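Local coordinates for 5-dehydro-2-deoxygluconokinase (Bacillus halodurans C-125, PDB 2QCV), which probably catalyses the ATP-dependent phosphorylation of 5-dehydro-2-deoxy-D-gluconate, a late step in the breakdown of myo-inositol, at residues I15-A20 with L124-E129; G44-N49 with L143-A148; G220-T225 with G245-T250. All blocks are in the same frame, centred on the assembly; numbering follows the deposited sequence.

Interaction 1: residues I15-A20 with L124-E129; sequences IAIGRA and LYLSPE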
ATOM      1  N   ILE A  15     -31.789  -3.528  11.707  1.00 25.57           N
ATOM      2  CA  ILE A  15     -30.380  -3.840  11.833  1.00 25.17           C
ATOM      3  C   ILE A  15     -29.672  -2.939  10.824  1.00 27.74           C
ATOM      4  O   ILE A  15     -30.074  -2.878   9.647  1.00 26.89           O
ATOM      5  CB  ILE A  15     -30.096  -5.319  11.515  1.00 24.98           C
ATOM      6  CG1 ILE A  15     -30.672  -6.191  12.620  1.00 25.81           C
ATOM      7  CG2 ILE A  15     -28.569  -5.561  11.388  1.00 25.11           C
ATOM      8  CD1 ILE A  15     -30.587  -7.718  12.292  1.00 26.08           C
ATOM      9  N   ALA A  16     -28.680  -2.192  11.286  1.00 27.45           N
ATOM     10  CA  ALA A  16     -27.880  -1.332  10.411  1.00 26.53           C
ATOM     11  C   ALA A  16     -26.521  -1.964  10.187  1.00 27.18           C
ATOM     12  O   ALA A  16     -26.023  -2.741  11.013  1.00 27.42           O
ATOM     13  CB  ALA A  16     -27.727   0.045  10.992  1.00 25.63           C
ATOM     14  N   ILE A  17     -25.923  -1.624   9.050  1.00 27.42           N
ATOM     15  CA  ILE A  17     -24.617  -2.154   8.666  1.00 26.26           C
ATOM     16  C   ILE A  17     -23.730  -0.994   8.258  1.00 27.92           C
ATOM     17  O   ILE A  17     -24.127  -0.126   7.493  1.00 27.38           O
ATOM     18  CB  ILE A  17     -24.713  -3.242   7.536  1.00 26.77           C
ATOM     19  CG1 ILE A  17     -23.346  -3.789   7.144  1.00 27.49           C
ATOM     20  CG2 ILE A  17     -25.474  -2.748   6.312  1.00 28.59           C
ATOM     21  CD1 ILE A  17     -23.404  -5.156   6.416  1.00 25.98           C
ATOM     22  N   GLY A  18     -22.523  -0.996   8.832  1.00 28.34           N
ATOM     23  CA  GLY A  18     -21.459  -0.101   8.415  1.00 27.73           C
ATOM     24  C   GLY A  18     -20.670   0.400   9.619  1.00 26.74           C
ATOM     25  O   GLY A  18     -20.204  -0.392  10.428  1.00 27.27           O
ATOM     26  N   ARG A  19     -20.504   1.723   9.689  1.00 28.90           N
ATOM     27  CA  ARG A  19     -19.563   2.361  10.620  1.00 29.64           C
ATOM     28  C   ARG A  19     -20.146   2.691  11.981  1.00 29.70           C
ATOM     29  O   ARG A  19     -21.176   3.391  12.094  1.00 27.88           O
ATOM     30  CB  ARG A  19     -19.055   3.679  10.021  1.00 30.12           C
ATOM     31  CG  ARG A  19     -18.159   4.491  10.936  1.00 37.23           C
ATOM     32  CD  ARG A  19     -17.506   5.650  10.126  1.00 37.33           C
ATOM     33  NE  ARG A  19     -16.515   5.066   9.229  1.00 46.08           N
ATOM     34  CZ  ARG A  19     -16.056   5.615   8.105  1.00 54.23           C
ATOM     35  NH1 ARG A  19     -16.439   6.831   7.721  1.00 49.33           N
ATOM     36  NH2 ARG A  19     -15.171   4.936   7.388  1.00 44.17           N
ATOM     37  N   ALA A  20     -19.412   2.273  13.010  1.00 27.82           N
ATOM     38  CA  ALA A  20     -19.546   2.793  14.364  1.00 27.09           C
ATOM     39  C   ALA A  20     -18.158   3.289  14.742  1.00 29.44           C
ATOM     40  O   ALA A  20     -17.177   2.524  14.690  1.00 30.03           O
ATOM     41  CB  ALA A  20     -20.027   1.733  15.339  1.00 30.12           C
ATOM     42  N   LEU A 124     -14.088  -0.459   7.826  1.00 27.01           N
ATOM     43  CA  LEU A 124     -13.971  -0.730   6.400  1.00 28.23           C
ATOM     44  C   LEU A 124     -13.496  -2.146   6.119  1.00 27.52           C
ATOM     45  O   LEU A 124     -13.584  -2.580   4.983  1.00 27.76           O
ATOM     46  CB  LEU A 124     -13.032   0.287   5.733  1.00 28.93           C
ATOM     47  CG  LEU A 124     -13.519   1.749   5.734  1.00 31.64           C
ATOM     48  CD1 LEU A 124     -12.407   2.667   5.133  1.00 40.57           C
ATOM     49  CD2 LEU A 124     -14.818   1.865   5.003  1.00 31.88           C
ATOM     50  N   TYR A 125     -13.038  -2.870   7.145  1.00 27.71           N
ATOM     51  CA  TYR A 125     -12.599  -4.251   7.011  1.00 24.17           C
ATOM     52  C   TYR A 125     -13.670  -5.292   7.338  1.00 26.27           C
ATOM     53  O   TYR A 125     -13.371  -6.466   7.374  1.00 26.37           O
ATOM     54  CB  TYR A 125     -11.330  -4.469   7.853  1.00 27.31           C
ATOM     55  CG  TYR A 125     -10.181  -3.794   7.172  1.00 30.13           C
ATOM     56  CD1 TYR A 125      -9.518  -4.450   6.145  1.00 36.29           C
ATOM     57  CD2 TYR A 125      -9.841  -2.470   7.447  1.00 35.60           C
ATOM     58  CE1 TYR A 125      -8.520  -3.854   5.451  1.00 39.41           C
ATOM     59  CE2 TYR A 125      -8.798  -1.843   6.749  1.00 35.29           C
ATOM     60  CZ  TYR A 125      -8.154  -2.547   5.750  1.00 42.47           C
ATOM     61  OH  TYR A 125      -7.125  -1.998   5.033  1.00 48.20           O
ATOM     62  N   LEU A 126     -14.899  -4.860   7.591  1.00 26.33           N
ATOM     63  CA  LEU A 126     -16.020  -5.784   7.660  1.00 25.68           C
ATOM     64  C   LEU A 126     -16.059  -6.518   6.321  1.00 25.42           C
ATOM     65  O   LEU A 126     -15.926  -5.900   5.253  1.00 28.51           O
ATOM     66  CB  LEU A 126     -17.352  -5.033   7.888  1.00 24.68           C
ATOM     67  CG  LEU A 126     -18.632  -5.857   7.963  1.00 28.39           C
ATOM     68  CD1 LEU A 126     -18.643  -6.694   9.279  1.00 25.17           C
ATOM     69  CD2 LEU A 126     -19.886  -4.924   7.795  1.00 24.83           C
ATOM     70  N   SER A 127     -16.178  -7.820   6.387  1.00 25.68           N
ATOM     71  CA  SER A 127     -16.036  -8.664   5.217  1.00 27.63           C
ATOM     72  C   SER A 127     -17.293  -9.507   5.031  1.00 28.28           C
ATOM     73  O   SER A 127     -18.044  -9.726   5.982  1.00 27.97           O
ATOM     74  CB  SER A 127     -14.799  -9.550   5.362  1.00 29.64           C
ATOM     75  OG  SER A 127     -15.077 -10.590   6.288  1.00 41.17           O
ATOM     76  N   PRO A 128     -17.531 -10.002   3.803  1.00 28.11           N
ATOM     77  CA  PRO A 128     -18.703 -10.887   3.586  1.00 27.11           C
ATOM     78  C   PRO A 128     -18.831 -12.077   4.545  1.00 26.78           C
ATOM     79  O   PRO A 128     -19.945 -12.396   4.976  1.00 25.83           O
ATOM     80  CB  PRO A 128     -18.485 -11.367   2.157  1.00 29.15           C
ATOM     81  CG  PRO A 128     -17.754 -10.271   1.480  1.00 32.34           C
ATOM     82  CD  PRO A 128     -16.796  -9.730   2.537  1.00 29.72           C
ATOM     83  N   GLU A 129     -17.706 -12.689   4.922  1.00 27.23           N
ATOM     84  CA  GLU A 129     -17.756 -13.836   5.837  1.00 29.53           C
ATOM     85  C   GLU A 129     -18.262 -13.446   7.230  1.00 29.84           C
ATOM     86  O   GLU A 129     -18.643 -14.312   8.019  1.00 30.34           O
ATOM     87  CB  GLU A 129     -16.397 -14.505   5.932  1.00 33.06           C
ATOM     88  CG  GLU A 129     -15.409 -13.722   6.753  1.00 36.66           C
TER
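Ile-17 and Leu-126 make the apolar half of this contact, and Arg-19 with Leu-124 makes the other. On the strand, Ile-17 carries CG1 anti to its backbone N (chi1 -180°), which extends the ethyl branch to the methyl CD2 of Leu-126. That single methyl meets two atoms of the branch, lying 3.7 Å from Ile-17 CG1 and 3.8 Å from Ile-17 CD1, with the two chains slanting across each other. Gly-18 then turns the backbone at angles where a CB would run into the carbonyl O of Ile-17, so the path to the next residue depends on the missing side chain. Arg-19 follows with a long chain that stays extended until it bends at chi3 (-71°), bringing NH2 to 3.9 Å from Leu-124 CD2. The methyl comes at the guanidinium obliquely, and the touch is van der Waals. Its charge is answered by Asp-123, which forms a salt bridge with Arg-19 NE; the residue next to Leu-124 thus holds the group beside it. Around the pair, strand 12-17 runs between strands 61-67 and 139-145. Ile-64 of strand 61-67 touches both Ile-17 and Leu-126, so the loop that leads from strand 111-117 to helix 133-136 is laid over two adjacent sheet strands, while Ala-16 meets helix 46-56.

Interaction 2: residues G44-N49 with L143-A148; sequences GGSPAN and LVSGTA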
ATOM      1  N   GLY A  44     -20.022   7.682  17.184  1.00 30.20           N
ATOM      2  CA  GLY A  44     -20.545   8.308  15.948  1.00 29.15           C
ATOM      3  C   GLY A  44     -20.546   7.342  14.793  1.00 28.96           C
ATOM      4  O   GLY A  44     -20.381   6.134  14.986  1.00 29.59           O
ATOM      5  N   GLY A  45     -20.756   7.875  13.588  1.00 27.71           N
ATOM      6  CA  GLY A  45     -20.894   7.045  12.408  1.00 27.42           C
ATOM      7  C   GLY A  45     -22.365   7.017  12.108  1.00 28.33           C
ATOM      8  O   GLY A  45     -23.189   6.759  12.997  1.00 28.20           O
ATOM      9  N   SER A  46     -22.715   7.266  10.847  1.00 30.69           N
ATOM     10  CA  SER A  46     -24.146   7.340  10.465  1.00 30.86           C
ATOM     11  C   SER A  46     -25.027   6.139  10.873  1.00 28.99           C
ATOM     12  O   SER A  46     -26.018   6.350  11.566  1.00 27.79           O
ATOM     13  CB  SER A  46     -24.287   7.659   8.982  1.00 35.42           C
ATOM     14  OG  SER A  46     -25.628   7.493   8.596  1.00 36.07           O
ATOM     15  N   PRO A  47     -24.688   4.890  10.464  1.00 29.13           N
ATOM     16  CA  PRO A  47     -25.563   3.801  10.912  1.00 31.15           C
ATOM     17  C   PRO A  47     -25.599   3.554  12.421  1.00 28.79           C
ATOM     18  O   PRO A  47     -26.637   3.178  12.939  1.00 28.63           O
ATOM     19  CB  PRO A  47     -25.061   2.578  10.149  1.00 31.14           C
ATOM     20  CG  PRO A  47     -23.717   2.930   9.669  1.00 28.94           C
ATOM     21  CD  PRO A  47     -23.608   4.414   9.587  1.00 28.90           C
ATOM     22  N   ALA A  48     -24.487   3.747  13.115  1.00 26.59           N
ATOM     23  CA  ALA A  48     -24.454   3.718  14.569  1.00 26.18           C
ATOM     24  C   ALA A  48     -25.395   4.740  15.196  1.00 26.66           C
ATOM     25  O   ALA A  48     -26.193   4.424  16.104  1.00 25.89           O
ATOM     26  CB  ALA A  48     -22.965   3.902  15.089  1.00 25.93           C
ATOM     27  N   ASN A  49     -25.313   5.982  14.735  1.00 27.05           N
ATOM     28  CA  ASN A  49     -26.196   7.032  15.209  1.00 26.41           C
ATOM     29  C   ASN A  49     -27.657   6.685  14.973  1.00 26.87           C
ATOM     30  O   ASN A  49     -28.526   6.989  15.800  1.00 26.61           O
ATOM     31  CB  ASN A  49     -25.916   8.355  14.474  1.00 28.77           C
ATOM     32  CG  ASN A  49     -24.657   8.994  14.890  1.00 35.82           C
ATOM     33  OD1 ASN A  49     -24.101   8.706  15.970  1.00 35.05           O
ATOM     34  ND2 ASN A  49     -24.155   9.892  14.015  1.00 38.77           N
ATOM     35  N   LEU A 143     -30.836  -1.393   7.363  1.00 27.35           N
ATOM     36  CA  LEU A 143     -30.436  -0.035   7.039  1.00 26.53           C
ATOM     37  C   LEU A 143     -28.984  -0.085   6.536  1.00 24.69           C
ATOM     38  O   LEU A 143     -28.064  -0.499   7.238  1.00 27.07           O
ATOM     39  CB  LEU A 143     -30.561   0.870   8.280  1.00 29.44           C
ATOM     40  CG  LEU A 143     -30.313   2.392   8.141  1.00 32.88           C
ATOM     41  CD1 LEU A 143     -28.895   2.771   7.748  1.00 31.71           C
ATOM     42  CD2 LEU A 143     -31.300   3.048   7.223  1.00 28.75           C
ATOM     43  N   VAL A 144     -28.810   0.316   5.304  1.00 24.13           N
ATOM     44  CA  VAL A 144     -27.506   0.367   4.645  1.00 27.24           C
ATOM     45  C   VAL A 144     -27.077   1.823   4.534  1.00 29.06           C
ATOM     46  O   VAL A 144     -27.862   2.643   4.054  1.00 28.62           O
ATOM     47  CB  VAL A 144     -27.635  -0.207   3.246  1.00 30.00           C
ATOM     48  CG1 VAL A 144     -26.312  -0.013   2.459  1.00 28.07           C
ATOM     49  CG2 VAL A 144     -28.087  -1.706   3.334  1.00 34.05           C
ATOM     50  N   SER A 145     -25.899   2.172   5.033  1.00 31.18           N
ATOM     51  CA  SER A 145     -25.388   3.521   4.829  0.50 32.29           C
ATOM     52  C   SER A 145     -24.410   3.543   3.638  1.00 31.78           C
ATOM     53  O   SER A 145     -23.589   2.616   3.423  1.00 29.86           O
ATOM     54  CB  SER A 145     -24.800   4.125   6.133  0.50 36.00           C
ATOM     55  OG  SER A 145     -25.829   4.445   7.095  0.50 34.54           O
ATOM     56  N   GLY A 146     -24.522   4.597   2.838  1.00 32.04           N
ATOM     57  CA  GLY A 146     -23.694   4.751   1.661  1.00 31.24           C
ATOM     58  C   GLY A 146     -22.194   4.714   1.869  1.00 30.88           C
ATOM     59  O   GLY A 146     -21.460   4.206   1.014  1.00 29.54           O
ATOM     60  N   THR A 147     -21.714   5.251   2.984  1.00 27.04           N
ATOM     61  CA  THR A 147     -20.272   5.320   3.187  1.00 28.61           C
ATOM     62  C   THR A 147     -19.664   3.930   3.340  1.00 28.33           C
ATOM     63  O   THR A 147     -18.488   3.726   3.030  1.00 29.36           O
ATOM     64  CB  THR A 147     -19.908   6.249   4.372  1.00 29.23           C
ATOM     65  OG1 THR A 147     -20.361   7.562   4.041  1.00 33.62           O
ATOM     66  CG2 THR A 147     -18.409   6.277   4.647  1.00 30.72           C
ATOM     67  N   ALA A 148     -20.469   2.958   3.789  1.00 26.74           N
ATOM     68  CA  ALA A 148     -20.003   1.576   3.910  1.00 27.01           C
ATOM     69  C   ALA A 148     -19.673   0.949   2.538  1.00 27.94           C
ATOM     70  O   ALA A 148     -19.068  -0.115   2.479  1.00 28.75           O
ATOM     71  CB  ALA A 148     -21.016   0.720   4.657  1.00 25.29           C
TER
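Pro-47 presses its ring against the hydroxymethyl group of Ser-145, the centre of a small, buried meeting of a helix start with a strand end. The packing rests on Ser-145 CB, which lies 3.7 Å from Pro-47 CD and 3.9 Å from Pro-47 CG. Ser-145 was modelled in two conformers, and distances to its OG hold for one of them. In that one OG sits beside its own backbone N (chi1 -71°), 3.3 Å from Pro-47 CD and 3.4 Å from Ser-46 OG, the latter at best a weak hydrogen bond donated by Ser-145. With an alanine here in place of Pro-47, CG and CD would be gone, and a gap would probably open beside Ser-145 CB. One shell out, Asp-273 is the stronger partner of Ser-46: its OD1 bonds Ser-46 OG and its OD2 bonds Asn-49 ND2, so one carboxylate grips two residues of the first helical turn. Gly-45 is the N-cap, and its carbonyl O receives Asn-49 N at 2.9 Å. A triethylene glycol, probably from the crystallisation liquor, is bound close to Ser-46. The sequence Gly-Gly-Ser-Pro-Ala-Asn fits the glycine-pair signature of PfkB kinases, and Asp-273 belongs to their Gly-Ala-Gly-Asp motif; together these are consistent with one wall of the family's sugar-binding cleft.

Interaction 3: residues G220-T225 with G245-T250; sequences GDNDET and GSFAYT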
ATOM      1  N   GLY A 220     -30.596  17.935  -9.692  1.00 29.97           N
ATOM      2  CA  GLY A 220     -31.528  17.167 -10.492  1.00 28.81           C
ATOM      3  C   GLY A 220     -32.978  17.473 -10.135  1.00 29.98           C
ATOM      4  O   GLY A 220     -33.258  18.278  -9.259  1.00 31.33           O
ATOM      5  N   ASP A 221     -33.873  16.839 -10.871  1.00 31.87           N
ATOM      6  CA  ASP A 221     -35.335  17.031 -10.788  1.00 29.27           C
ATOM      7  C   ASP A 221     -35.877  15.784 -10.116  1.00 27.50           C
ATOM      8  O   ASP A 221     -35.598  14.652 -10.571  1.00 27.64           O
ATOM      9  CB  ASP A 221     -35.887  17.154 -12.214  1.00 31.10           C
ATOM     10  CG  ASP A 221     -37.413  17.299 -12.276  1.00 33.72           C
ATOM     11  OD1 ASP A 221     -38.131  16.734 -11.440  1.00 47.47           O
ATOM     12  OD2 ASP A 221     -37.882  17.959 -13.207  1.00 56.21           O
ATOM     13  N   ASN A 222     -36.629  15.961  -9.037  1.00 26.59           N
ATOM     14  CA  ASN A 222     -37.137  14.811  -8.270  1.00 26.19           C
ATOM     15  C   ASN A 222     -38.020  13.915  -9.154  1.00 27.94           C
ATOM     16  O   ASN A 222     -38.053  12.691  -8.960  1.00 25.90           O
ATOM     17  CB  ASN A 222     -37.925  15.239  -7.049  1.00 26.42           C
ATOM     18  CG  ASN A 222     -37.070  15.902  -5.983  1.00 27.53           C
ATOM     19  OD1 ASN A 222     -35.864  16.091  -6.142  1.00 30.52           O
ATOM     20  ND2 ASN A 222     -37.713  16.262  -4.880  1.00 27.65           N
ATOM     21  N   ASP A 223     -38.793  14.519 -10.071  1.00 26.88           N
ATOM     22  CA  ASP A 223     -39.681  13.726 -10.930  1.00 29.69           C
ATOM     23  C   ASP A 223     -38.860  12.796 -11.832  1.00 29.11           C
ATOM     24  O   ASP A 223     -39.248  11.656 -12.076  1.00 31.03           O
ATOM     25  CB  ASP A 223     -40.623  14.598 -11.768  1.00 31.10           C
ATOM     26  CG  ASP A 223     -41.658  15.324 -10.918  1.00 42.30           C
ATOM     27  OD1 ASP A 223     -41.997  14.822  -9.821  1.00 51.06           O
ATOM     28  OD2 ASP A 223     -42.135  16.389 -11.350  1.00 63.09           O
ATOM     29  N   GLU A 224     -37.707  13.253 -12.296  1.00 27.91           N
ATOM     30  CA  GLU A 224     -36.833  12.410 -13.094  1.00 28.63           C
ATOM     31  C   GLU A 224     -36.157  11.347 -12.251  1.00 27.34           C
ATOM     32  O   GLU A 224     -36.002  10.200 -12.686  1.00 27.89           O
ATOM     33  CB  GLU A 224     -35.797  13.257 -13.843  1.00 32.12           C
ATOM     34  CG  GLU A 224     -36.434  14.089 -14.965  1.00 39.20           C
ATOM     35  CD  GLU A 224     -37.266  13.210 -15.900  1.00 51.29           C
ATOM     36  OE1 GLU A 224     -36.687  12.258 -16.476  1.00 62.08           O
ATOM     37  OE2 GLU A 224     -38.499  13.439 -16.019  1.00 61.72           O
ATOM     38  N   THR A 225     -35.745  11.713 -11.046  1.00 27.75           N
ATOM     39  CA  THR A 225     -35.115  10.763 -10.123  1.00 26.44           C
ATOM     40  C   THR A 225     -36.025   9.587  -9.871  1.00 27.17           C
ATOM     41  O   THR A 225     -35.582   8.432  -9.929  1.00 27.89           O
ATOM     42  CB  THR A 225     -34.801  11.446  -8.800  1.00 27.67           C
ATOM     43  OG1 THR A 225     -33.879  12.513  -9.061  1.00 27.12           O
ATOM     44  CG2 THR A 225     -34.250  10.480  -7.752  1.00 27.51           C
ATOM     45  N   GLY A 245     -37.730  21.773   2.903  1.00 29.93           N
ATOM     46  CA  GLY A 245     -38.523  20.640   3.340  1.00 30.72           C
ATOM     47  C   GLY A 245     -38.052  19.328   2.752  1.00 28.83           C
ATOM     48  O   GLY A 245     -36.942  19.228   2.249  1.00 29.81           O
ATOM     49  N   SER A 246     -38.918  18.333   2.821  1.00 26.26           N
ATOM     50  CA  SER A 246     -38.626  17.011   2.336  1.00 26.73           C
ATOM     51  C   SER A 246     -39.851  16.425   1.632  1.00 27.90           C
ATOM     52  O   SER A 246     -40.993  16.824   1.878  1.00 27.15           O
ATOM     53  CB  SER A 246     -38.073  16.089   3.457  1.00 28.20           C
ATOM     54  OG  SER A 246     -38.852  16.038   4.624  1.00 34.19           O
ATOM     55  N   PHE A 247     -39.593  15.522   0.694  1.00 24.47           N
ATOM     56  CA  PHE A 247     -40.641  14.975  -0.179  1.00 26.16           C
ATOM     57  C   PHE A 247     -40.472  13.470  -0.210  1.00 29.72           C
ATOM     58  O   PHE A 247     -39.328  12.962  -0.356  1.00 29.48           O
ATOM     59  CB  PHE A 247     -40.516  15.607  -1.551  1.00 27.73           C
ATOM     60  CG  PHE A 247     -40.586  17.112  -1.502  1.00 32.85           C
ATOM     61  CD1 PHE A 247     -39.453  17.860  -1.204  1.00 33.85           C
ATOM     62  CD2 PHE A 247     -41.790  17.774  -1.698  1.00 35.96           C
ATOM     63  CE1 PHE A 247     -39.523  19.247  -1.117  1.00 37.17           C
ATOM     64  CE2 PHE A 247     -41.869  19.142  -1.596  1.00 38.99           C
ATOM     65  CZ  PHE A 247     -40.730  19.885  -1.325  1.00 36.28           C
ATOM     66  N   ALA A 248     -41.564  12.746  -0.007  1.00 25.53           N
ATOM     67  CA  ALA A 248     -41.563  11.310  -0.136  1.00 25.99           C
ATOM     68  C   ALA A 248     -42.468  10.941  -1.297  1.00 27.34           C
ATOM     69  O   ALA A 248     -43.581  11.519  -1.466  1.00 28.08           O
ATOM     70  CB  ALA A 248     -42.056  10.662   1.147  1.00 24.42           C
ATOM     71  N   TYR A 249     -42.022   9.972  -2.076  1.00 26.03           N
ATOM     72  CA  TYR A 249     -42.733   9.516  -3.276  1.00 27.00           C
ATOM     73  C   TYR A 249     -42.895   7.993  -3.233  1.00 27.72           C
ATOM     74  O   TYR A 249     -41.946   7.312  -2.910  1.00 27.59           O
ATOM     75  CB  TYR A 249     -41.893   9.864  -4.509  1.00 28.93           C
ATOM     76  CG  TYR A 249     -41.526  11.334  -4.644  1.00 26.92           C
ATOM     77  CD1 TYR A 249     -42.394  12.219  -5.272  1.00 29.10           C
ATOM     78  CD2 TYR A 249     -40.348  11.827  -4.110  1.00 29.38           C
ATOM     79  CE1 TYR A 249     -42.089  13.569  -5.409  1.00 29.48           C
ATOM     80  CE2 TYR A 249     -40.003  13.146  -4.244  1.00 25.54           C
ATOM     81  CZ  TYR A 249     -40.886  14.028  -4.905  1.00 28.56           C
ATOM     82  OH  TYR A 249     -40.588  15.330  -5.017  1.00 26.57           O
ATOM     83  N   THR A 250     -44.070   7.482  -3.580  1.00 26.55           N
ATOM     84  CA  THR A 250     -44.353   6.042  -3.598  1.00 26.78           C
ATOM     85  C   THR A 250     -44.493   5.555  -5.036  1.00 27.68           C
ATOM     86  O   THR A 250     -44.845   6.328  -5.946  1.00 29.02           O
ATOM     87  CB  THR A 250     -45.642   5.691  -2.816  1.00 31.67           C
ATOM     88  OG1 THR A 250     -46.780   6.198  -3.526  1.00 25.88           O
ATOM     89  CG2 THR A 250     -45.561   6.267  -1.423  1.00 33.73           C
TER
HETATM   90  O   HOH W   1     -41.722  16.270  -7.199  1.00 50.92           O
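Asn-222 donates from ND2 to Tyr-249 OH in the direct polar link of this contact, at 3.0 Å and with an N-H...O angle of 164°. Its CG lies anti to the carbonyl carbon (chi1 -68°), which swings the amide toward the strand. The hydroxyl lies almost in the plane of the amide, while the amide and the tyrosine ring are turned 85° from each other. ND2 also bonds His-241, and OD1 takes a hydrogen bond from Arg-207, so partners at both ends of the amide fix its rotation. A water adds an indirect link: it donates to Asp-223 OD1 at 3.0 Å and sits 2.6 Å from Tyr-249 OH, which is thereby engaged by both the helix amide and the solvent molecule. Van der Waals contact is modest. Asn-222 CB comes within 3.4 Å of Tyr-249 OH and 3.9 Å of Tyr-249 CZ, meeting the ring at a slant, and the amide nitrogen only skirts Phe-247. Capping completes the account: Asp-221 is the N-cap, and its OD1 accepts Asp-223 N at 2.7 Å, on the anti side and tilted out of the carboxylate plane, forming an Asx turn. Phe-247 and Tyr-249 face helix 222-229, whereas Ser-246 and Ala-248 touch helix 289-305 on the other face. Helix 222-229 lies in the connection between the parallel neighbours 202-206 and 236-240, a beta-alpha-beta crossover, and the antiparallel strand 246-250 extends the sheet. The result is the layered alpha/beta/alpha packing of a ribokinase-like fold.

How the interactions relate
From the N terminus, strand 12-17 opens interaction 1 and the start of helix 46-56 opens interaction 2. Residues 124-129 then close the first across 103 intervening residues, and residues 143-148 close the second across 93, so the two loops cross. They also touch directly: strands 12-17 and 139-145 are sheet neighbours, with Ile-15 O 2.8 Å from Leu-143 N in a probable hydrogen bond. Interaction 3 follows in series as a short local loop, joining helix 222-229 to strand 246-250. Its nearest atoms are about 15 Å from those of interaction 2 and about 20 Å from those of interaction 1, yet all three reach the same large sheet.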